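Local coordinates for protein basic helix-loop-helix, putative, expressed (Oryza sativa subsp. japonica, PDB 5LW0) that binds ADP-ribose through its macrodomain, the part of the longer protein present here, and probably takes part in DNA repair linked to ADP-ribosylation, at residues Pro41-Ala46 with Glu217-Leu222; Ser56-Asp61 with Lys210-Leu215; Gly109-Leu114 with Asn123-Ala128; Leu133-Gly138 with Ala143-Ala148. One frame throughout, in Å; residues are numbered along the deposited sequence.

Interaction 1: residues Pro41-Ala46 with Glu217-Leu222. With AR6 ([(2R,3S,4R,5R)-5-(6-aminopurin-9-yl)-3,4-dihydroxy-oxolan-2-yl]methyl [hydroxy-[[(2R,3S,4R,5S)-3,4,5-trihydroxyoxolan-2-yl]methoxy]phosphoryl] hydrogen phosphate), chain C; PO4 (phosphate ion), chain D.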
# COMPACT_ATOMS: atom_id res chain seq x y z
N PRO A 41 0.81 -2.63 -1.87
CA PRO A 41 0.91 -2.83 -3.30
C PRO A 41 1.44 -1.58 -4.00
O PRO A 41 1.52 -0.50 -3.38
CB PRO A 41 -0.55 -3.02 -3.67
CG PRO A 41 -1.24 -2.05 -2.80
CD PRO A 41 -0.45 -2.00 -1.50
N SER A 42 1.72 -1.70 -5.29
CA SER A 42 2.19 -0.58 -6.07
C SER A 42 1.02 0.36 -6.37
O SER A 42 0.16 0.06 -7.19
CB SER A 42 2.82 -1.05 -7.32
OG SER A 42 3.22 0.03 -8.16
N ILE A 43 0.98 1.46 -5.71
CA ILE A 43 -0.10 2.42 -5.90
C ILE A 43 -0.08 3.08 -7.26
O ILE A 43 0.99 3.42 -7.77
CB ILE A 43 0.05 3.57 -4.84
CG1 ILE A 43 0.09 3.01 -3.40
CG2 ILE A 43 -1.04 4.62 -4.99
CD1 ILE A 43 -1.11 2.15 -3.01
N SER A 44 -1.25 3.11 -7.89
CA SER A 44 -1.51 3.87 -9.17
C SER A 44 -1.06 3.14 -10.44
O SER A 44 -1.30 3.64 -11.50
CB SER A 44 -0.88 5.29 -9.14
OG SER A 44 -1.54 6.14 -8.23
N THR A 45 -0.40 1.98 -10.33
CA THR A 45 0.18 1.39 -11.55
C THR A 45 -0.66 0.38 -12.30
O THR A 45 -0.17 -0.20 -13.23
CB THR A 45 1.56 0.79 -11.30
OG1 THR A 45 1.49 -0.18 -10.28
CG2 THR A 45 2.53 1.83 -10.90
N ALA A 46 -1.88 0.12 -11.89
CA ALA A 46 -2.73 -0.79 -12.72
C ALA A 46 -3.94 -0.01 -13.25
O ALA A 46 -3.81 0.66 -14.23
CB ALA A 46 -3.13 -2.03 -11.98
N GLU A 217 3.94 11.91 -2.46
CA GLU A 217 3.11 12.28 -1.29
C GLU A 217 2.26 11.10 -0.78
O GLU A 217 2.13 10.96 0.43
CB GLU A 217 2.19 13.49 -1.63
CG GLU A 217 2.93 14.79 -1.77
CD GLU A 217 2.03 15.95 -2.27
OE1 GLU A 217 1.09 15.69 -3.05
OE2 GLU A 217 2.32 17.11 -1.95
N ALA A 218 1.69 10.32 -1.68
CA ALA A 218 0.88 9.14 -1.30
C ALA A 218 1.73 8.16 -0.52
O ALA A 218 1.33 7.69 0.56
CB ALA A 218 0.29 8.45 -2.53
N TYR A 219 2.92 7.87 -1.01
CA TYR A 219 3.78 6.90 -0.28
C TYR A 219 4.25 7.46 1.06
O TYR A 219 4.19 6.74 2.11
CB TYR A 219 4.98 6.48 -1.09
CG TYR A 219 4.67 5.40 -2.08
CD1 TYR A 219 4.27 4.13 -1.65
CD2 TYR A 219 4.68 5.63 -3.43
CE1 TYR A 219 3.97 3.13 -2.54
CE2 TYR A 219 4.34 4.64 -4.35
CZ TYR A 219 4.00 3.36 -3.91
OH TYR A 219 3.59 2.37 -4.75
N THR A 220 4.62 8.73 1.08
CA THR A 220 5.07 9.32 2.39
C THR A 220 3.94 9.35 3.38
O THR A 220 4.13 8.97 4.54
CB THR A 220 5.69 10.67 2.16
OG1 THR A 220 6.86 10.46 1.36
CG2 THR A 220 6.12 11.31 3.51
N SER A 221 2.72 9.61 2.91
CA SER A 221 1.57 9.66 3.76
C SER A 221 1.28 8.25 4.34
O SER A 221 0.98 8.08 5.55
CB SER A 221 0.34 10.18 2.98
OG SER A 221 -0.81 10.16 3.82
N LEU A 222 1.31 7.26 3.48
CA LEU A 222 1.18 5.86 3.84
C LEU A 222 2.18 5.47 4.93
O LEU A 222 1.79 4.94 5.98
CB LEU A 222 1.36 4.98 2.65
CG LEU A 222 1.49 3.49 2.89
CD1 LEU A 222 0.27 2.92 3.63
CD2 LEU A 222 1.77 2.78 1.59
N1 AR6 C . -2.65 -8.63 -3.85
C2 AR6 C . -1.53 -7.93 -4.17
N3 AR6 C . -1.45 -7.07 -5.16
C4 AR6 C . -2.54 -6.83 -5.96
C5 AR6 C . -3.78 -7.49 -5.70
C6 AR6 C . -3.81 -8.43 -4.57
N6 AR6 C . -4.89 -9.08 -4.22
N7 AR6 C . -4.71 -7.03 -6.67
C8 AR6 C . -4.05 -6.11 -7.41
N9 AR6 C . -2.74 -5.97 -6.99
PA AR6 C . -4.86 -1.26 -8.49
PB AR6 C . -4.45 1.68 -8.71
C1' AR6 C . -1.74 -5.03 -7.43
O1A AR6 C . -5.44 -1.23 -9.92
O1B AR6 C . -3.74 1.58 -10.04
C1D AR6 C . -9.17 0.28 -7.52
O1D AR6 C . -10.14 -0.70 -7.82
C2' AR6 C . -1.69 -4.69 -8.92
O2' AR6 C . -1.10 -5.75 -9.73
O2A AR6 C . -5.57 -2.01 -7.43
O2B AR6 C . -3.94 2.62 -7.67
C2D AR6 C . -9.86 1.47 -6.79
O2D AR6 C . -11.34 1.32 -6.78
C3' AR6 C . -0.92 -3.39 -8.88
O3' AR6 C . 0.51 -3.60 -8.87
O3A AR6 C . -4.60 0.25 -7.96
C3D AR6 C . -9.41 2.70 -7.53
O3D AR6 C . -10.57 3.15 -8.29
C4' AR6 C . -1.36 -2.75 -7.55
O4' AR6 C . -2.03 -3.75 -6.82
C4D AR6 C . -8.28 2.22 -8.47
O4D AR6 C . -8.45 0.79 -8.69
C5' AR6 C . -2.28 -1.56 -7.72
O5' AR6 C . -3.33 -1.83 -8.67
C5D AR6 C . -6.87 2.38 -7.93
O5D AR6 C . -5.99 2.07 -9.03
P PO4 D . 10.10 12.28 1.29
O1 PO4 D . 10.39 11.01 0.37
O2 PO4 D . 8.59 12.48 1.40
O3 PO4 D . 10.86 13.53 0.71
O4 PO4 D . 10.64 12.01 2.70
O HOH W 1 3.67 2.74 -7.32

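Interaction 2: residues Ser56-Asp61 with Lys210-Leu215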
# COMPACT_ATOMS: atom_id res chain seq x y z
N SER A 56 8.49 2.97 -10.05
CA SER A 56 9.48 2.19 -9.33
C SER A 56 10.59 3.11 -8.74
O SER A 56 11.09 2.84 -7.65
CB SER A 56 10.03 1.05 -10.23
OG SER A 56 10.66 1.58 -11.41
N ASP A 57 10.97 4.19 -9.44
CA ASP A 57 11.90 5.12 -8.92
C ASP A 57 11.32 5.76 -7.65
O ASP A 57 12.05 6.01 -6.65
CB ASP A 57 12.13 6.31 -9.91
CG ASP A 57 12.94 5.95 -11.16
OD1 ASP A 57 13.64 4.95 -11.18
OD2 ASP A 57 12.93 6.80 -12.10
N ILE A 58 10.05 6.14 -7.73
CA ILE A 58 9.40 6.83 -6.61
C ILE A 58 9.26 5.92 -5.37
O ILE A 58 9.55 6.35 -4.25
CB ILE A 58 8.05 7.40 -7.05
CG1 ILE A 58 8.32 8.57 -7.99
CG2 ILE A 58 7.20 7.87 -5.86
CD1 ILE A 58 7.10 9.06 -8.70
N ILE A 59 8.89 4.65 -5.60
CA ILE A 59 8.79 3.67 -4.49
C ILE A 59 10.13 3.60 -3.74
O ILE A 59 10.20 3.70 -2.51
CB ILE A 59 8.40 2.25 -5.00
CG1 ILE A 59 6.93 2.21 -5.44
CG2 ILE A 59 8.56 1.22 -3.87
CD1 ILE A 59 6.56 1.05 -6.32
N VAL A 60 11.19 3.38 -4.48
CA VAL A 60 12.49 3.17 -3.87
C VAL A 60 13.01 4.42 -3.17
O VAL A 60 13.56 4.36 -2.07
CB VAL A 60 13.50 2.61 -4.89
CG1 VAL A 60 14.88 2.68 -4.39
CG2 VAL A 60 13.14 1.18 -5.30
N ASP A 61 12.76 5.58 -3.74
CA ASP A 61 13.11 6.83 -3.04
C ASP A 61 12.30 7.06 -1.79
O ASP A 61 12.85 7.48 -0.78
CB ASP A 61 13.00 8.01 -3.97
CG ASP A 61 14.18 8.05 -5.00
OD1 ASP A 61 15.23 7.36 -4.82
OD2 ASP A 61 14.03 8.72 -6.02
N LYS A 210 3.27 16.87 -11.78
CA LYS A 210 2.31 16.85 -10.71
C LYS A 210 2.11 15.38 -10.25
O LYS A 210 2.00 15.09 -9.07
CB LYS A 210 1.01 17.42 -11.18
CG LYS A 210 0.07 17.82 -10.09
CD LYS A 210 -1.03 18.76 -10.62
CE LYS A 210 -2.11 19.01 -9.58
NZ LYS A 210 -1.52 19.29 -8.22
N GLY A 211 1.98 14.48 -11.21
CA GLY A 211 1.78 13.07 -10.94
C GLY A 211 2.83 12.47 -10.04
O GLY A 211 2.50 11.76 -9.03
N SER A 212 4.08 12.73 -10.32
CA SER A 212 5.20 12.23 -9.53
C SER A 212 5.20 12.80 -8.15
O SER A 212 5.41 12.06 -7.17
CB SER A 212 6.54 12.55 -10.19
OG SER A 212 6.62 11.90 -11.43
N LYS A 213 4.91 14.12 -8.02
CA LYS A 213 4.78 14.73 -6.69
C LYS A 213 3.67 14.04 -5.89
O LYS A 213 3.87 13.72 -4.71
CB LYS A 213 4.50 16.24 -6.84
CG LYS A 213 4.24 16.99 -5.54
CD LYS A 213 3.89 18.46 -5.90
CE LYS A 213 3.18 19.17 -4.80
NZ LYS A 213 4.14 19.68 -3.82
N ILE A 214 2.53 13.82 -6.51
CA ILE A 214 1.38 13.25 -5.79
C ILE A 214 1.67 11.79 -5.39
O ILE A 214 1.29 11.35 -4.31
CB ILE A 214 0.11 13.38 -6.61
CG1 ILE A 214 -0.26 14.87 -6.77
CG2 ILE A 214 -1.04 12.65 -5.96
CD1 ILE A 214 -1.47 15.10 -7.60
N LEU A 215 2.34 11.03 -6.26
CA LEU A 215 2.65 9.63 -5.88
C LEU A 215 3.67 9.61 -4.74
O LEU A 215 3.53 8.81 -3.80
CB LEU A 215 3.14 8.84 -7.08
CG LEU A 215 3.35 7.33 -6.82
CD1 LEU A 215 2.09 6.66 -6.49
CD2 LEU A 215 4.01 6.69 -8.01

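Interaction 3: residues Gly109-Leu114 with Asn123-Ala128. With AR6 ([(2R,3S,4R,5R)-5-(6-aminopurin-9-yl)-3,4-dihydroxy-oxolan-2-yl]methyl [hydroxy-[[(2R,3S,4R,5S)-3,4,5-trihydroxyoxolan-2-yl]methoxy]phosphoryl] hydrogen phosphate), chain C.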
# COMPACT_ATOMS: atom_id res chain seq x y z
N GLY A 109 2.58 -12.38 -3.85
CA GLY A 109 1.46 -12.89 -3.11
C GLY A 109 0.23 -12.04 -3.20
O GLY A 109 0.27 -10.96 -3.74
N ASP A 110 -0.83 -12.57 -2.67
CA ASP A 110 -2.08 -11.85 -2.54
C ASP A 110 -2.01 -11.15 -1.17
O ASP A 110 -1.81 -11.79 -0.13
CB ASP A 110 -3.22 -12.87 -2.56
CG ASP A 110 -4.60 -12.24 -2.45
OD1 ASP A 110 -4.76 -11.07 -2.06
OD2 ASP A 110 -5.60 -13.01 -2.72
N ILE A 111 -2.16 -9.84 -1.19
CA ILE A 111 -2.08 -9.04 0.01
C ILE A 111 -3.11 -9.40 1.07
O ILE A 111 -2.96 -9.03 2.22
CB ILE A 111 -2.11 -7.55 -0.36
CG1 ILE A 111 -1.37 -6.72 0.68
CG2 ILE A 111 -3.49 -7.05 -0.62
CD1 ILE A 111 -1.13 -5.29 0.25
N THR A 112 -4.20 -10.08 0.66
CA THR A 112 -5.22 -10.55 1.60
C THR A 112 -5.00 -11.99 2.08
O THR A 112 -5.80 -12.48 2.86
CB THR A 112 -6.62 -10.45 0.98
OG1 THR A 112 -6.77 -11.41 -0.07
CG2 THR A 112 -6.85 -9.08 0.42
N GLN A 113 -3.90 -12.62 1.63
CA GLN A 113 -3.58 -13.97 2.05
C GLN A 113 -2.08 -14.12 2.37
O GLN A 113 -1.45 -15.19 2.10
CB GLN A 113 -3.94 -14.96 0.94
CG GLN A 113 -5.41 -14.91 0.53
CD GLN A 113 -5.79 -16.02 -0.48
OE1 GLN A 113 -5.93 -17.16 -0.13
NE2 GLN A 113 -5.92 -15.65 -1.73
N LEU A 114 -1.49 -13.09 2.99
CA LEU A 114 -0.10 -13.15 3.22
C LEU A 114 0.31 -14.25 4.24
O LEU A 114 1.35 -14.82 4.08
CB LEU A 114 0.44 -11.79 3.69
CG LEU A 114 0.43 -10.79 2.57
CD1 LEU A 114 0.68 -9.38 3.12
CD2 LEU A 114 1.39 -11.15 1.47
N ASN A 123 0.83 -7.35 9.85
CA ASN A 123 -0.39 -6.87 10.58
C ASN A 123 -1.03 -5.66 9.92
O ASN A 123 -2.20 -5.36 10.14
CB ASN A 123 -0.09 -6.52 12.03
CG ASN A 123 0.16 -7.73 12.90
OD1 ASN A 123 0.44 -8.81 12.44
ND2 ASN A 123 0.16 -7.49 14.20
N VAL A 124 -0.26 -4.87 9.16
CA VAL A 124 -0.82 -3.69 8.55
C VAL A 124 -0.71 -3.86 7.05
O VAL A 124 0.36 -4.17 6.53
CB VAL A 124 -0.09 -2.40 8.99
CG1 VAL A 124 -0.76 -1.18 8.39
CG2 VAL A 124 -0.01 -2.32 10.50
N ILE A 125 -1.82 -3.62 6.33
CA ILE A 125 -1.74 -3.63 4.87
C ILE A 125 -2.28 -2.33 4.28
O ILE A 125 -3.12 -1.67 4.88
CB ILE A 125 -2.44 -4.84 4.24
CG1 ILE A 125 -3.91 -4.76 4.46
CG2 ILE A 125 -1.87 -6.17 4.76
CD1 ILE A 125 -4.67 -5.87 3.73
N ALA A 126 -1.71 -1.93 3.15
CA ALA A 126 -2.21 -0.75 2.42
C ALA A 126 -3.14 -1.13 1.30
O ALA A 126 -2.97 -2.19 0.67
CB ALA A 126 -1.04 0.00 1.85
N ASN A 127 -4.09 -0.26 1.03
CA ASN A 127 -5.05 -0.42 -0.03
C ASN A 127 -4.93 0.71 -1.04
O ASN A 127 -4.76 1.85 -0.68
CB ASN A 127 -6.41 -0.44 0.58
CG ASN A 127 -7.50 -0.55 -0.46
OD1 ASN A 127 -7.33 -1.25 -1.46
ND2 ASN A 127 -8.63 0.13 -0.22
N ALA A 128 -4.98 0.39 -2.35
CA ALA A 128 -5.04 1.39 -3.35
C ALA A 128 -6.52 1.74 -3.56
O ALA A 128 -7.23 1.10 -4.31
CB ALA A 128 -4.38 0.91 -4.62
N1 AR6 C . -2.65 -8.63 -3.85
C2 AR6 C . -1.53 -7.93 -4.17
N3 AR6 C . -1.45 -7.07 -5.16
C4 AR6 C . -2.54 -6.83 -5.96
C5 AR6 C . -3.78 -7.49 -5.70
C6 AR6 C . -3.81 -8.43 -4.57
N6 AR6 C . -4.89 -9.08 -4.22
N7 AR6 C . -4.71 -7.03 -6.67
C8 AR6 C . -4.05 -6.11 -7.41
N9 AR6 C . -2.74 -5.97 -6.99
PA AR6 C . -4.86 -1.26 -8.49
PB AR6 C . -4.45 1.68 -8.71
C1' AR6 C . -1.74 -5.03 -7.43
O1A AR6 C . -5.44 -1.23 -9.92
O1B AR6 C . -3.74 1.58 -10.04
C1D AR6 C . -9.17 0.28 -7.52
O1D AR6 C . -10.14 -0.70 -7.82
C2' AR6 C . -1.69 -4.69 -8.92
O2' AR6 C . -1.10 -5.75 -9.73
O2A AR6 C . -5.57 -2.01 -7.43
O2B AR6 C . -3.94 2.62 -7.67
C2D AR6 C . -9.86 1.47 -6.79
O2D AR6 C . -11.34 1.32 -6.78
C3' AR6 C . -0.92 -3.39 -8.88
O3' AR6 C . 0.51 -3.60 -8.87
O3A AR6 C . -4.60 0.25 -7.96
C3D AR6 C . -9.41 2.70 -7.53
O3D AR6 C . -10.57 3.15 -8.29
C4' AR6 C . -1.36 -2.75 -7.55
O4' AR6 C . -2.03 -3.75 -6.82
C4D AR6 C . -8.28 2.22 -8.47
O4D AR6 C . -8.45 0.79 -8.69
C5' AR6 C . -2.28 -1.56 -7.72
O5' AR6 C . -3.33 -1.83 -8.67
C5D AR6 C . -6.87 2.38 -7.93
O5D AR6 C . -5.99 2.07 -9.03

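Interaction 4: residues Leu133-Gly138 with Ala143-Ala148. With AR6 ([(2R,3S,4R,5R)-5-(6-aminopurin-9-yl)-3,4-dihydroxy-oxolan-2-yl]methyl [hydroxy-[[(2R,3S,4R,5S)-3,4,5-trihydroxyoxolan-2-yl]methoxy]phosphoryl] hydrogen phosphate), chain C.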
# COMPACT_ATOMS: atom_id res chain seq x y z
N LEU A 133 -13.75 6.14 -1.05
CA LEU A 133 -13.49 5.02 -0.10
C LEU A 133 -14.57 3.93 -0.15
O LEU A 133 -15.07 3.50 0.88
CB LEU A 133 -13.33 5.54 1.34
CG LEU A 133 -12.17 6.53 1.53
CD1 LEU A 133 -12.12 7.08 2.95
CD2 LEU A 133 -10.85 5.85 1.25
N LYS A 134 -14.98 3.57 -1.36
CA LYS A 134 -16.05 2.59 -1.54
C LYS A 134 -15.44 1.24 -1.93
O LYS A 134 -14.36 1.19 -2.54
CB LYS A 134 -17.02 3.04 -2.63
CG LYS A 134 -17.72 4.33 -2.34
CD LYS A 134 -18.78 4.13 -1.29
CE LYS A 134 -19.53 5.43 -0.98
NZ LYS A 134 -20.18 5.35 0.35
N PRO A 135 -16.13 0.18 -1.62
CA PRO A 135 -15.74 -1.16 -2.07
C PRO A 135 -15.88 -1.38 -3.54
O PRO A 135 -16.36 -0.53 -4.25
CB PRO A 135 -16.76 -2.08 -1.36
CG PRO A 135 -17.55 -1.25 -0.49
CD PRO A 135 -17.43 0.16 -0.92
N GLY A 136 -15.45 -2.57 -3.98
CA GLY A 136 -15.58 -2.95 -5.36
C GLY A 136 -14.58 -2.26 -6.23
O GLY A 136 -13.46 -1.91 -5.78
N GLY A 137 -14.90 -2.16 -7.53
CA GLY A 137 -14.05 -1.43 -8.48
C GLY A 137 -12.85 -2.22 -9.01
O GLY A 137 -11.92 -1.64 -9.58
N GLY A 138 -12.84 -3.51 -8.78
CA GLY A 138 -11.67 -4.28 -9.15
C GLY A 138 -10.38 -3.85 -8.42
O GLY A 138 -10.41 -3.09 -7.43
N ALA A 143 -10.35 -6.65 -3.70
CA ALA A 143 -9.87 -7.80 -2.98
C ALA A 143 -9.86 -7.59 -1.48
O ALA A 143 -10.22 -8.48 -0.74
CB ALA A 143 -8.46 -8.15 -3.48
N ILE A 144 -9.39 -6.40 -1.02
CA ILE A 144 -9.32 -6.13 0.35
C ILE A 144 -10.72 -6.06 0.98
O ILE A 144 -10.94 -6.63 2.03
CB ILE A 144 -8.45 -4.85 0.65
CG1 ILE A 144 -6.98 -5.23 0.41
CG2 ILE A 144 -8.69 -4.39 2.05
CD1 ILE A 144 -6.03 -4.05 0.41
N TYR A 145 -11.63 -5.33 0.35
CA TYR A 145 -12.98 -5.20 0.92
C TYR A 145 -13.69 -6.58 0.94
O TYR A 145 -14.38 -6.88 1.89
CB TYR A 145 -13.79 -4.15 0.16
CG TYR A 145 -13.67 -2.80 0.71
CD1 TYR A 145 -14.35 -2.47 1.84
CD2 TYR A 145 -12.86 -1.82 0.10
CE1 TYR A 145 -14.28 -1.18 2.38
CE2 TYR A 145 -12.76 -0.53 0.65
CZ TYR A 145 -13.49 -0.23 1.79
OH TYR A 145 -13.38 1.01 2.41
N ASN A 146 -13.46 -7.39 -0.09
CA ASN A 146 -14.05 -8.77 -0.15
C ASN A 146 -13.52 -9.64 0.93
O ASN A 146 -14.26 -10.32 1.59
CB ASN A 146 -13.83 -9.39 -1.49
CG ASN A 146 -14.76 -8.82 -2.54
OD1 ASN A 146 -15.76 -8.20 -2.22
ND2 ASN A 146 -14.42 -9.04 -3.80
N ALA A 147 -12.22 -9.50 1.23
CA ALA A 147 -11.64 -10.32 2.27
C ALA A 147 -12.00 -9.84 3.64
O ALA A 147 -12.20 -10.63 4.55
CB ALA A 147 -10.12 -10.37 2.13
N ALA A 148 -12.07 -8.52 3.83
CA ALA A 148 -12.31 -7.94 5.11
C ALA A 148 -13.81 -7.97 5.52
O ALA A 148 -14.14 -8.05 6.71
CB ALA A 148 -11.84 -6.50 5.13
N1 AR6 C . -2.65 -8.63 -3.85
C2 AR6 C . -1.53 -7.93 -4.17
N3 AR6 C . -1.45 -7.07 -5.16
C4 AR6 C . -2.54 -6.83 -5.96
C5 AR6 C . -3.78 -7.49 -5.70
C6 AR6 C . -3.81 -8.43 -4.57
N6 AR6 C . -4.89 -9.08 -4.22
N7 AR6 C . -4.71 -7.03 -6.67
C8 AR6 C . -4.05 -6.11 -7.41
N9 AR6 C . -2.74 -5.97 -6.99
PA AR6 C . -4.86 -1.26 -8.49
PB AR6 C . -4.45 1.68 -8.71
C1' AR6 C . -1.74 -5.03 -7.43
O1A AR6 C . -5.44 -1.23 -9.92
O1B AR6 C . -3.74 1.58 -10.04
C1D AR6 C . -9.17 0.28 -7.52
O1D AR6 C . -10.14 -0.70 -7.82
C2' AR6 C . -1.69 -4.69 -8.92
O2' AR6 C . -1.10 -5.75 -9.73
O2A AR6 C . -5.57 -2.01 -7.43
O2B AR6 C . -3.94 2.62 -7.67
C2D AR6 C . -9.86 1.47 -6.79
O2D AR6 C . -11.34 1.32 -6.78
C3' AR6 C . -0.92 -3.39 -8.88
O3' AR6 C . 0.51 -3.60 -8.87
O3A AR6 C . -4.60 0.25 -7.96
C3D AR6 C . -9.41 2.70 -7.53
O3D AR6 C . -10.57 3.15 -8.29
C4' AR6 C . -1.36 -2.75 -7.55
O4' AR6 C . -2.03 -3.75 -6.82
C4D AR6 C . -8.28 2.22 -8.47
O4D AR6 C . -8.45 0.79 -8.69
C5' AR6 C . -2.28 -1.56 -7.72
O5' AR6 C . -3.33 -1.83 -8.67
C5D AR6 C . -6.87 2.38 -7.93
O5D AR6 C . -5.99 2.07 -9.03
O HOH W 2 -15.06 -5.41 -2.86

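Interaction 1: residues Pro41-Ala46 with Glu217-Leu222
Tyr219 lays the far end of its ring against Ile43, whose CG1 meets it obliquely, 4.0 Å from Tyr219 CZ. The two side chains slide past each other in opposite directions, so the phenol oxygen continues beyond the isoleucine branch to the loop backbone. There Ile43 N donates to Tyr219 OH over 2.9 Å, in a moderately bent bond (146° at the hydrogen). With CG anti to the carbonyl carbon (chi1 -82°), the ring leaves helix 208-230 toward the loop. A water at the ring edge, in its plane, lies 2.6 Å from Tyr219 OH; it also donates to Ile43 O and pairs with Ser42 OG. Tyrosine suits this buried place because its ring packs on Ile43, and on Ile59 and Ala62 of helix 52-69, while its hydroxyl meets polar backbone.

The loop follows strand 37-40 of the macrodomain sheet and folds into a type II turn from Ser42 to Thr45, whose ends are tied by Ser42 OG and Thr45 OG1 at 2.7 Å. From the turn and just beyond it, backbone amides face the ADP-ribose diphosphate: Ser44 N donates to AR6 O2B at 2.7 Å and Ala46 N to AR6 O1B at 3.0 Å. Ile43 also packs on Ala128 and Val191 of the central sheet, which suits a branched aliphatic side chain, and Ser44 OG is bonded to Pro194 O.

Interaction 2: residues Ser56-Asp61 with Lys210-Leu215
Helices 52-69 and 208-230 come together here with Ile58 and Leu215 nearest in the backbone, their CA atoms 7.3 Å apart. Both helices belong to the same helical layer on one side of the central sheet, in the three-layer alpha/beta/alpha fold of the macrodomain, and between these turns the contact is made without a hydrogen bond. Ile58 does most of the work. Its CG1 is anti to the carbonyl carbon (chi1 -70°) and the chain then runs out extended (chi2 169°), which carries CD1 to the surface of the other helix. That methyl touches both the backbone and side chain of Ser212, lying 3.8 Å from Ser212 O and the same distance from Ser212 CB.

The second branch of Ile58 turns to Leu215, one helical turn along from Ser212: CG2 lies 4.0 Å from Leu215 CG, and the two side chains cross at a slant. A branched isoleucine suits the place because its two arms serve two neighbours, and the short Ser212 lets CD1 come close to the helix. Cutting Ile58 back to an alanine is likely to open a gap between the helices, leaving Leu215 CD2 and Ser212 CB without the Ile58 methyls that meet them. Asp57 and Asp61 form salt bridges with Lys93 and Lys97, respectively. The hydrogen bonds of Ser212 OG go to Tyr208 O and Arg54 NH1, so toward Ile58 the serine makes van der Waals contact. Leu215 completes the patch with CD2, 4.0 Å from Ile58 CD1.

Interaction 3: residues Gly109-Leu114 with Asn123-Ala128
The adenine end of the ADP-ribose pocket is formed in part by the loop after strand 104-108, which rests on strand 124-128 through Ile111. This side chain, with CG1 anti to the backbone N (chi1 -152°), sends CG1 across Ile125 CG2 at 4.1 Å and CD1 onward to 3.6 Å from Ala126 O, a buried carbonyl without a partner in the model. Leu114 CD1 adds a looser touch on the same Ile125 methyl. Branched aliphatic residues suit this seam, where the loop is pressed onto the sheet.

Asp110 shapes the loop as an Asx turn inside a type I turn: Thr112 N donates to Asp110 OD1 over 2.9 Å, Thr112 OG1 reaches it from the same face, and Gln113 NE2 holds Asp110 OD2 at 2.8 Å. The carboxylate is thus fixed for AR6 N6, which donates to Asp110 OD1 over 2.9 Å. Ile111 N gives a nearly straight bond (175°) to AR6 N1, 3.0 Å away. Putting an alanine at Asp110 would probably leave the adenine amino group and both Thr112 donors without their shared acceptor. An acceptor for N6 beside a donor for N1 matches adenine, whereas guanine would present the reverse pattern.

Interaction 4: residues Leu133-Gly138 with Ala143-Ala148
Lys134 O takes hydrogen bonds from Asn130 ND2 and Asn141 ND2, and it also lies obliquely to the Tyr145 ring, 4.0 Å from Tyr145 CE2. The next residue, Pro135, lies over a face of that ring: its CB is 4.2 Å from the centroid and 25° off the ring normal, a CH-pi contact, and its CA is 3.7 Å from Tyr145 CD2, toward the rim. The tyrosine's chi1 of -91° departs from a staggered value, turning the ring beneath the proline. Farther out, Tyr145 OH lies 3.4 Å from Leu133 O. Proline suits the place, presenting a compact, rigid ring whose C-H bonds can lie over an aromatic face. Leu152 and Thr156 of helix 150-159 also pack on Tyr145.

Beyond Pro135 comes the glycine-rich loop of the macrodomain, near the distal ribose of ADP-ribose. Gly136, Gly137 and Gly138 all have positive phi, and a side chain on Gly137 would run into AR6 O2D. A water accepts from Gly136 N at 3.1 Å and donates weakly to Asn146 OD1, a second, polar tie to the helix. AR6 O1D lies 2.7 Å from Gly137 O; Gly138 O is modelled doubtfully close, so which carbonyl takes the proton is not settled. The arrangement is consistent with recognition of this hydroxyl by main-chain oxygens, while Pro135 over Tyr145 joins the start of the loop to helix 139-148.

Interactions 1, 3 and 4 all touch ADP-ribose: interaction 1 mainly at the diphosphate, interaction 3 mainly at the adenine and interaction 4 mainly at the distal ribose. Interaction 1 meets interaction 3 where Pro41 CD lies 3.8 Å from Ile111 CD1. Interaction 3 in turn meets interaction 4 as Thr112 CB approaches Ala147 CB to 3.7 Å. Interaction 2 stands back from the pocket but shares helix 208-230 with interaction 1, and Ile59 CG1 packs 3.4 Å from Tyr219 OH. The centres of interactions 2 and 4 are about 24 Å apart, on opposite sides of the chain's centre. Along the sequence, interactions 3 and 4 are nested within the loops closed by interactions 1 and 2.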